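Methyltransferase (Streptomyces avermitilis, PDB 3GIW) is of uncharacterised function but, as a Rossmann-fold protein of the S-adenosyl methyltransferase family that binds S-adenosyl-L-homocysteine, probably transfers methyl groups. Local coordinates at residues Leu196-Val210 against Leu226-Leu239. Residues are numbered along the deposited sequence; the frame is centred on the assembly and turned at random.
Sequences LAMSIGTAEFAPQEV and LRTHAEAEEFFEGL
M198, a selenomethionine, crosses F235 at about a right angle and shows how one flexible side chain can serve two rings. Its chain bends at chi3 (67°), which lays CE over one face of the F235 ring, 4.0 Å from the centroid, while SE makes oblique Met-aromatic contacts with both F235 and F236. I200, two residues along the strand and on the same side, places CD1 3.8 Å from F235 CD2, touches A232 CB and meets F236 at the ring edge. At the other end, L196 CD2 touches F236 CE1 and L239 CD1.

L226 CD1 reaches V210 CG1 at 3.5 Å. The backbone then takes over, R227 N donating almost straight (167°) to G201 O at 2.9 Å; a water also donates to that oxygen and accepts from R227 NH1. The T202 hydroxyl gives its proton to R227 O and, in an ST turn, accepts from E204 N. Outermost, E204 OE2, also bonded to the Y270 hydroxyl, receives H229 N at 2.9 Å from above the carboxylate plane.

The helix beginning at H229, capped by a T228-E231 capping box, and the turns after it pack against strand 195-201 of a sheet ordered 3-2-1-4-5-7-6, as in class I methyltransferases.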
ATOM      1  N   LEU A 196      -6.704 -10.189   2.148  1.00 11.47           N
ATOM      2  CA  LEU A 196      -6.705  -8.753   1.841  1.00 11.28           C
ATOM      3  C   LEU A 196      -5.921  -8.078   2.957  1.00 11.78           C
ATOM      4  O   LEU A 196      -6.218  -8.283   4.126  1.00 12.22           O
ATOM      5  CB  LEU A 196      -8.135  -8.229   1.790  1.00 12.57           C
ATOM      6  CG  LEU A 196      -8.261  -6.705   1.590  1.00 12.29           C
ATOM      7  CD1 LEU A 196      -7.677  -6.207   0.261  1.00 12.58           C
ATOM      8  CD2 LEU A 196      -9.748  -6.274   1.700  1.00 14.45           C
ATOM      9  N   ALA A 197      -4.942  -7.263   2.581  1.00 11.33           N
ATOM     10  CA  ALA A 197      -4.139  -6.449   3.524  1.00 11.70           C
ATOM     11  C   ALA A 197      -4.217  -5.004   3.030  1.00 11.06           C
ATOM     12  O   ALA A 197      -3.910  -4.734   1.859  1.00 12.10           O
ATOM     13  CB  ALA A 197      -2.681  -6.897   3.588  1.00 11.96           C
HETATM   14  N   MSE A 198      -4.564  -4.091   3.925  1.00 10.70           N
HETATM   15  CA  MSE A 198      -4.681  -2.691   3.577  1.00 11.50           C
HETATM   16  C   MSE A 198      -4.146  -1.769   4.659  1.00 11.95           C
HETATM   17  O   MSE A 198      -4.225  -2.032   5.839  1.00 11.97           O
HETATM   18  CB  MSE A 198      -6.148  -2.290   3.348  1.00 12.86           C
HETATM   19  CG  MSE A 198      -6.898  -3.150   2.307  1.00 11.71           C
HETATM   20 SE   MSE A 198      -8.688  -2.435   1.980  0.75 12.28          SE
HETATM   21  CE  MSE A 198      -8.170  -0.786   1.122  1.00 14.94           C
ATOM     22  N   SER A 199      -3.671  -0.603   4.229  1.00 11.55           N
ATOM     23  CA  SER A 199      -3.537   0.558   5.130  1.00 12.34           C
ATOM     24  C   SER A 199      -4.447   1.659   4.586  1.00 11.58           C
ATOM     25  O   SER A 199      -4.455   1.940   3.353  1.00 13.24           O
ATOM     26  CB  SER A 199      -2.105   1.008   5.332  1.00 12.43           C
ATOM     27  OG  SER A 199      -1.525   1.475   4.150  1.00 13.69           O
ATOM     28  N   ILE A 200      -5.203   2.298   5.475  1.00 11.97           N
ATOM     29  CA  ILE A 200      -6.274   3.223   5.150  1.00 11.96           C
ATOM     30  C   ILE A 200      -6.106   4.545   5.926  1.00 12.35           C
ATOM     31  O   ILE A 200      -6.066   4.551   7.164  1.00 12.35           O
ATOM     32  CB  ILE A 200      -7.641   2.575   5.514  1.00 11.72           C
ATOM     33  CG1 ILE A 200      -7.867   1.282   4.697  1.00 12.80           C
ATOM     34  CG2 ILE A 200      -8.836   3.516   5.270  1.00 14.09           C
ATOM     35  CD1 ILE A 200      -9.026   0.398   5.160  1.00 13.65           C
ATOM     36  N   GLY A 201      -6.010   5.651   5.185  1.00 12.15           N
ATOM     37  CA  GLY A 201      -5.762   6.961   5.802  1.00 11.53           C
ATOM     38  C   GLY A 201      -6.974   7.430   6.620  1.00 12.43           C
ATOM     39  O   GLY A 201      -8.152   7.202   6.232  1.00 11.84           O
ATOM     40  N   THR A 202      -6.706   8.041   7.772  1.00 11.91           N
ATOM     41  CA  THR A 202      -7.733   8.550   8.685  1.00 12.06           C
ATOM     42  C   THR A 202      -7.298   9.902   9.285  1.00 12.74           C
ATOM     43  O   THR A 202      -6.113  10.118   9.489  1.00 11.91           O
ATOM     44  CB  THR A 202      -8.033   7.563   9.826  1.00 14.34           C
ATOM     45  OG1 THR A 202      -9.006   8.131  10.718  1.00 14.29           O
ATOM     46  CG2 THR A 202      -6.764   7.200  10.608  1.00 14.11           C
ATOM     47  N   ALA A 203      -8.258  10.792   9.524  1.00 12.37           N
ATOM     48  CA  ALA A 203      -8.033  12.039  10.279  1.00 13.60           C
ATOM     49  C   ALA A 203      -8.432  11.983  11.744  1.00 13.73           C
ATOM     50  O   ALA A 203      -8.334  12.997  12.443  1.00 14.03           O
ATOM     51  CB  ALA A 203      -8.746  13.217   9.618  1.00 14.23           C
ATOM     52  N   GLU A 204      -8.889  10.835  12.224  0.50 12.53           N
ATOM     53  CA  GLU A 204      -9.504  10.797  13.549  0.50 13.14           C
ATOM     54  C   GLU A 204      -8.555  11.188  14.681  0.50 12.19           C
ATOM     55  O   GLU A 204      -8.996  11.763  15.675  0.50 12.50           O
ATOM     56  CB  GLU A 204     -10.118   9.423  13.819  0.50 14.73           C
ATOM     57  CG  GLU A 204     -11.235   9.026  12.851  0.50 15.73           C
ATOM     58  CD  GLU A 204     -12.094   7.916  13.403  0.50 16.40           C
ATOM     59  OE1 GLU A 204     -13.061   8.183  14.166  0.50 15.74           O
ATOM     60  OE2 GLU A 204     -11.795   6.760  13.060  0.50 18.57           O
ATOM     61  N   PHE A 205      -7.269  10.867  14.540  1.00 12.39           N
ATOM     62  CA  PHE A 205      -6.284  11.027  15.630  1.00 11.65           C
ATOM     63  C   PHE A 205      -5.582  12.379  15.652  1.00 12.96           C
ATOM     64  O   PHE A 205      -4.982  12.725  16.651  1.00 13.52           O
ATOM     65  CB  PHE A 205      -5.276   9.874  15.556  1.00 13.11           C
ATOM     66  CG  PHE A 205      -5.931   8.530  15.691  1.00 13.77           C
ATOM     67  CD1 PHE A 205      -6.266   8.037  16.936  1.00 14.43           C
ATOM     68  CD2 PHE A 205      -6.294   7.782  14.578  1.00 15.68           C
ATOM     69  CE1 PHE A 205      -6.897   6.791  17.053  1.00 15.71           C
ATOM     70  CE2 PHE A 205      -6.929   6.580  14.710  1.00 15.57           C
ATOM     71  CZ  PHE A 205      -7.207   6.075  15.944  1.00 15.75           C
ATOM     72  N   ALA A 206      -5.683  13.145  14.586  1.00 13.18           N
ATOM     73  CA  ALA A 206      -5.119  14.510  14.542  1.00 11.72           C
ATOM     74  C   ALA A 206      -5.889  15.364  13.543  1.00 12.71           C
ATOM     75  O   ALA A 206      -5.375  15.691  12.483  1.00 12.27           O
ATOM     76  CB  ALA A 206      -3.609  14.480  14.247  1.00 14.20           C
ATOM     77  N   PRO A 207      -7.158  15.662  13.858  1.00 12.46           N
ATOM     78  CA  PRO A 207      -8.029  16.247  12.843  1.00 12.99           C
ATOM     79  C   PRO A 207      -7.503  17.504  12.192  1.00 12.51           C
ATOM     80  O   PRO A 207      -7.566  17.634  10.969  1.00 12.49           O
ATOM     81  CB  PRO A 207      -9.346  16.491  13.603  1.00 12.80           C
ATOM     82  CG  PRO A 207      -9.344  15.515  14.717  1.00 14.58           C
ATOM     83  CD  PRO A 207      -7.903  15.326  15.088  1.00 13.78           C
ATOM     84  N   GLN A 208      -7.006  18.460  12.966  1.00 13.16           N
ATOM     85  CA  GLN A 208      -6.566  19.705  12.367  1.00 14.54           C
ATOM     86  C   GLN A 208      -5.363  19.544  11.465  1.00 13.42           C
ATOM     87  O   GLN A 208      -5.367  20.003  10.328  1.00 13.57           O
ATOM     88  CB  GLN A 208      -6.282  20.749  13.445  1.00 16.75           C
ATOM     89  CG  GLN A 208      -5.926  22.128  12.872  1.00 20.38           C
ATOM     90  CD  GLN A 208      -5.951  23.226  13.896  1.00 22.69           C
ATOM     91  OE1 GLN A 208      -5.837  22.983  15.113  1.00 23.37           O
ATOM     92  NE2 GLN A 208      -6.117  24.457  13.419  1.00 23.88           N
ATOM     93  N   GLU A 209      -4.316  18.913  11.979  1.00 12.99           N
ATOM     94  CA  GLU A 209      -3.038  18.769  11.235  1.00 12.21           C
ATOM     95  C   GLU A 209      -3.199  17.855  10.008  1.00 11.34           C
ATOM     96  O   GLU A 209      -2.745  18.183   8.918  1.00 11.80           O
ATOM     97  CB  GLU A 209      -1.940  18.207  12.150  1.00 12.78           C
ATOM     98  CG  GLU A 209      -1.548  19.127  13.302  1.00 14.30           C
ATOM     99  CD  GLU A 209      -2.431  19.023  14.551  1.00 14.71           C
ATOM    100  OE1 GLU A 209      -3.336  18.157  14.649  1.00 14.50           O
ATOM    101  OE2 GLU A 209      -2.243  19.861  15.484  1.00 18.31           O
ATOM    102  N   VAL A 210      -3.854  16.711  10.183  1.00 11.88           N
ATOM    103  CA  VAL A 210      -4.097  15.794   9.067  1.00 11.10           C
ATOM    104  C   VAL A 210      -5.069  16.395   8.053  1.00 12.20           C
ATOM    105  O   VAL A 210      -4.856  16.278   6.819  1.00 12.71           O
ATOM    106  CB  VAL A 210      -4.492  14.394   9.554  1.00 13.00           C
ATOM    107  CG1 VAL A 210      -4.941  13.467   8.360  1.00 13.49           C
ATOM    108  CG2 VAL A 210      -3.334  13.836  10.322  1.00 13.62           C
ATOM    109  N   LEU A 226     -10.227  10.563   3.478  1.00 13.19           N
ATOM    110  CA  LEU A 226      -9.860   9.995   4.773  1.00 13.95           C
ATOM    111  C   LEU A 226     -11.086   9.402   5.429  1.00 13.83           C
ATOM    112  O   LEU A 226     -12.188   9.952   5.311  1.00 15.60           O
ATOM    113  CB  LEU A 226      -9.136  11.061   5.632  1.00 15.22           C
ATOM    114  CG  LEU A 226      -7.869  11.626   4.979  1.00 15.05           C
ATOM    115  CD1 LEU A 226      -7.326  12.698   5.908  1.00 17.62           C
ATOM    116  CD2 LEU A 226      -6.799  10.562   4.655  1.00 15.73           C
ATOM    117  N   ARG A 227     -10.889   8.280   6.110  1.00 11.99           N
ATOM    118  CA  ARG A 227     -11.976   7.457   6.614  1.00 12.46           C
ATOM    119  C   ARG A 227     -11.960   7.233   8.126  1.00 12.48           C
ATOM    120  O   ARG A 227     -10.876   7.205   8.745  1.00 14.42           O
ATOM    121  CB  ARG A 227     -11.933   6.105   5.888  1.00 12.89           C
ATOM    122  CG  ARG A 227     -12.367   6.181   4.459  1.00 14.34           C
ATOM    123  CD  ARG A 227     -12.236   4.850   3.700  1.00 15.61           C
ATOM    124  NE  ARG A 227     -12.803   4.997   2.348  1.00 17.27           N
ATOM    125  CZ  ARG A 227     -12.136   5.444   1.285  1.00 16.71           C
ATOM    126  NH1 ARG A 227     -10.866   5.762   1.338  1.00 18.50           N
ATOM    127  NH2 ARG A 227     -12.763   5.530   0.113  1.00 19.03           N
ATOM    128  N   THR A 228     -13.148   7.066   8.691  1.00 12.33           N
ATOM    129  CA  THR A 228     -13.282   6.630  10.076  1.00 12.68           C
ATOM    130  C   THR A 228     -13.049   5.121  10.212  1.00 12.97           C
ATOM    131  O   THR A 228     -13.034   4.393   9.214  1.00 12.08           O
ATOM    132  CB  THR A 228     -14.672   6.959  10.597  1.00 13.79           C
ATOM    133  OG1 THR A 228     -15.619   6.189   9.833  1.00 14.63           O
ATOM    134  CG2 THR A 228     -14.955   8.494  10.522  1.00 14.73           C
ATOM    135  N   HIS A 229     -12.935   4.643  11.443  1.00 12.91           N
ATOM    136  CA  HIS A 229     -12.849   3.204  11.672  1.00 11.97           C
ATOM    137  C   HIS A 229     -14.059   2.449  11.057  1.00 11.90           C
ATOM    138  O   HIS A 229     -13.898   1.415  10.402  1.00 12.97           O
ATOM    139  CB  HIS A 229     -12.701   2.926  13.190  1.00 13.63           C
ATOM    140  CG  HIS A 229     -12.379   1.504  13.507  1.00 13.98           C
ATOM    141  ND1 HIS A 229     -13.346   0.527  13.573  1.00 17.01           N
ATOM    142  CD2 HIS A 229     -11.199   0.886  13.750  1.00 17.38           C
ATOM    143  CE1 HIS A 229     -12.770  -0.636  13.843  1.00 17.40           C
ATOM    144  NE2 HIS A 229     -11.475  -0.440  13.966  1.00 18.61           N
ATOM    145  N   ALA A 230     -15.272   2.988  11.276  1.00 12.73           N
ATOM    146  CA  ALA A 230     -16.483   2.375  10.699  1.00 13.13           C
ATOM    147  C   ALA A 230     -16.420   2.272   9.178  1.00 12.79           C
ATOM    148  O   ALA A 230     -16.821   1.260   8.606  1.00 14.90           O
ATOM    149  CB  ALA A 230     -17.752   3.114  11.101  1.00 14.16           C
ATOM    150  N   GLU A 231     -15.911   3.305   8.510  1.00 12.28           N
ATOM    151  CA  GLU A 231     -15.746   3.270   7.075  1.00 13.32           C
ATOM    152  C   GLU A 231     -14.663   2.286   6.640  1.00 13.78           C
ATOM    153  O   GLU A 231     -14.819   1.601   5.608  1.00 14.35           O
ATOM    154  CB  GLU A 231     -15.444   4.680   6.575  1.00 13.46           C
ATOM    155  CG  GLU A 231     -16.675   5.609   6.670  1.00 14.73           C
ATOM    156  CD  GLU A 231     -16.366   7.057   6.388  1.00 16.53           C
ATOM    157  OE1 GLU A 231     -15.243   7.538   6.672  1.00 15.09           O
ATOM    158  OE2 GLU A 231     -17.269   7.717   5.850  1.00 17.52           O
ATOM    159  N   ALA A 232     -13.579   2.164   7.416  1.00 12.41           N
ATOM    160  CA  ALA A 232     -12.553   1.185   7.107  1.00 12.09           C
ATOM    161  C   ALA A 232     -13.118  -0.244   7.166  1.00 13.07           C
ATOM    162  O   ALA A 232     -12.728  -1.119   6.379  1.00 13.94           O
ATOM    163  CB  ALA A 232     -11.384   1.343   8.078  1.00 13.98           C
ATOM    164  N   GLU A 233     -14.040  -0.460   8.118  1.00 12.61           N
ATOM    165  CA  GLU A 233     -14.632  -1.792   8.322  1.00 14.12           C
ATOM    166  C   GLU A 233     -15.357  -2.289   7.060  1.00 13.04           C
ATOM    167  O   GLU A 233     -15.424  -3.514   6.819  1.00 13.07           O
ATOM    168  CB  GLU A 233     -15.605  -1.816   9.510  1.00 13.71           C
ATOM    169  CG  GLU A 233     -14.973  -1.737  10.891  1.00 16.65           C
ATOM    170  CD  GLU A 233     -16.001  -1.911  11.996  1.00 20.73           C
ATOM    171  OE1 GLU A 233     -17.067  -1.261  11.948  1.00 23.41           O
ATOM    172  OE2 GLU A 233     -15.747  -2.745  12.891  1.00 25.68           O
ATOM    173  N   GLU A 234     -15.887  -1.357   6.264  1.00 13.01           N
ATOM    174  CA  GLU A 234     -16.642  -1.744   5.064  1.00 14.51           C
ATOM    175  C   GLU A 234     -15.802  -2.594   4.098  1.00 12.96           C
ATOM    176  O   GLU A 234     -16.320  -3.510   3.425  1.00 14.27           O
ATOM    177  CB  GLU A 234     -17.188  -0.531   4.303  1.00 15.42           C
ATOM    178  CG  GLU A 234     -18.339  -0.924   3.377  1.00 18.22           C
ATOM    179  CD  GLU A 234     -18.945   0.230   2.606  1.00 18.77           C
ATOM    180  OE1 GLU A 234     -18.549   1.394   2.847  1.00 19.55           O
ATOM    181  OE2 GLU A 234     -19.889  -0.060   1.788  1.00 21.62           O
ATOM    182  N   PHE A 235     -14.523  -2.286   3.962  1.00 12.32           N
ATOM    183  CA  PHE A 235     -13.644  -3.091   3.102  1.00 12.60           C
ATOM    184  C   PHE A 235     -13.532  -4.566   3.530  1.00 13.06           C
ATOM    185  O   PHE A 235     -13.207  -5.405   2.701  1.00 15.13           O
ATOM    186  CB  PHE A 235     -12.217  -2.493   3.038  1.00 12.81           C
ATOM    187  CG  PHE A 235     -12.127  -1.150   2.355  1.00 13.21           C
ATOM    188  CD1 PHE A 235     -11.956  -1.060   0.994  1.00 13.83           C
ATOM    189  CD2 PHE A 235     -12.220   0.006   3.088  1.00 14.85           C
ATOM    190  CE1 PHE A 235     -11.884   0.178   0.363  1.00 13.22           C
ATOM    191  CE2 PHE A 235     -12.159   1.256   2.460  1.00 14.26           C
ATOM    192  CZ  PHE A 235     -11.986   1.342   1.117  1.00 14.21           C
ATOM    193  N   PHE A 236     -13.754  -4.867   4.807  1.00 13.70           N
ATOM    194  CA  PHE A 236     -13.457  -6.192   5.337  1.00 14.51           C
ATOM    195  C   PHE A 236     -14.725  -7.003   5.673  1.00 15.29           C
ATOM    196  O   PHE A 236     -14.646  -8.111   6.228  1.00 16.09           O
ATOM    197  CB  PHE A 236     -12.529  -6.036   6.546  1.00 14.49           C
ATOM    198  CG  PHE A 236     -11.188  -5.518   6.183  1.00 13.05           C
ATOM    199  CD1 PHE A 236     -10.217  -6.370   5.735  1.00 14.10           C
ATOM    200  CD2 PHE A 236     -10.886  -4.156   6.276  1.00 14.52           C
ATOM    201  CE1 PHE A 236      -8.956  -5.910   5.399  1.00 15.91           C
ATOM    202  CE2 PHE A 236      -9.623  -3.705   5.926  1.00 14.31           C
ATOM    203  CZ  PHE A 236      -8.657  -4.589   5.482  1.00 16.58           C
ATOM    204  N   GLU A 237     -15.893  -6.464   5.348  1.00 15.85           N
ATOM    205  CA  GLU A 237     -17.164  -7.190   5.563  1.00 17.87           C
ATOM    206  C   GLU A 237     -17.182  -8.525   4.837  1.00 18.47           C
ATOM    207  O   GLU A 237     -16.823  -8.607   3.681  1.00 18.93           O
ATOM    208  CB  GLU A 237     -18.357  -6.337   5.134  1.00 21.60           C
ATOM    209  CG  GLU A 237     -18.635  -5.184   6.079  1.00 25.53           C
ATOM    210  CD  GLU A 237     -19.199  -5.606   7.446  1.00 29.02           C
ATOM    211  OE1 GLU A 237     -19.852  -6.674   7.526  1.00 32.83           O
ATOM    212  OE2 GLU A 237     -19.022  -4.847   8.441  1.00 32.41           O
ATOM    213  N   GLY A 238     -17.580  -9.585   5.537  1.00 17.77           N
ATOM    214  CA  GLY A 238     -17.558 -10.916   4.941  1.00 18.32           C
ATOM    215  C   GLY A 238     -16.214 -11.618   4.971  1.00 17.44           C
ATOM    216  O   GLY A 238     -16.121 -12.766   4.558  1.00 18.80           O
ATOM    217  N   LEU A 239     -15.158 -10.919   5.393  1.00 15.47           N
ATOM    218  CA  LEU A 239     -13.812 -11.482   5.570  1.00 14.80           C
ATOM    219  C   LEU A 239     -13.495 -11.721   7.038  1.00 15.78           C
ATOM    220  O   LEU A 239     -14.154 -11.166   7.931  1.00 18.01           O
ATOM    221  CB  LEU A 239     -12.749 -10.541   4.954  1.00 14.20           C
ATOM    222  CG  LEU A 239     -12.987 -10.114   3.513  1.00 14.43           C
ATOM    223  CD1 LEU A 239     -11.876  -9.192   2.967  1.00 15.12           C
ATOM    224  CD2 LEU A 239     -13.135 -11.333   2.619  1.00 15.45           C
TER
HETATM  225  O   HOH W   1      -9.042   6.492   3.500  1.00 13.30           O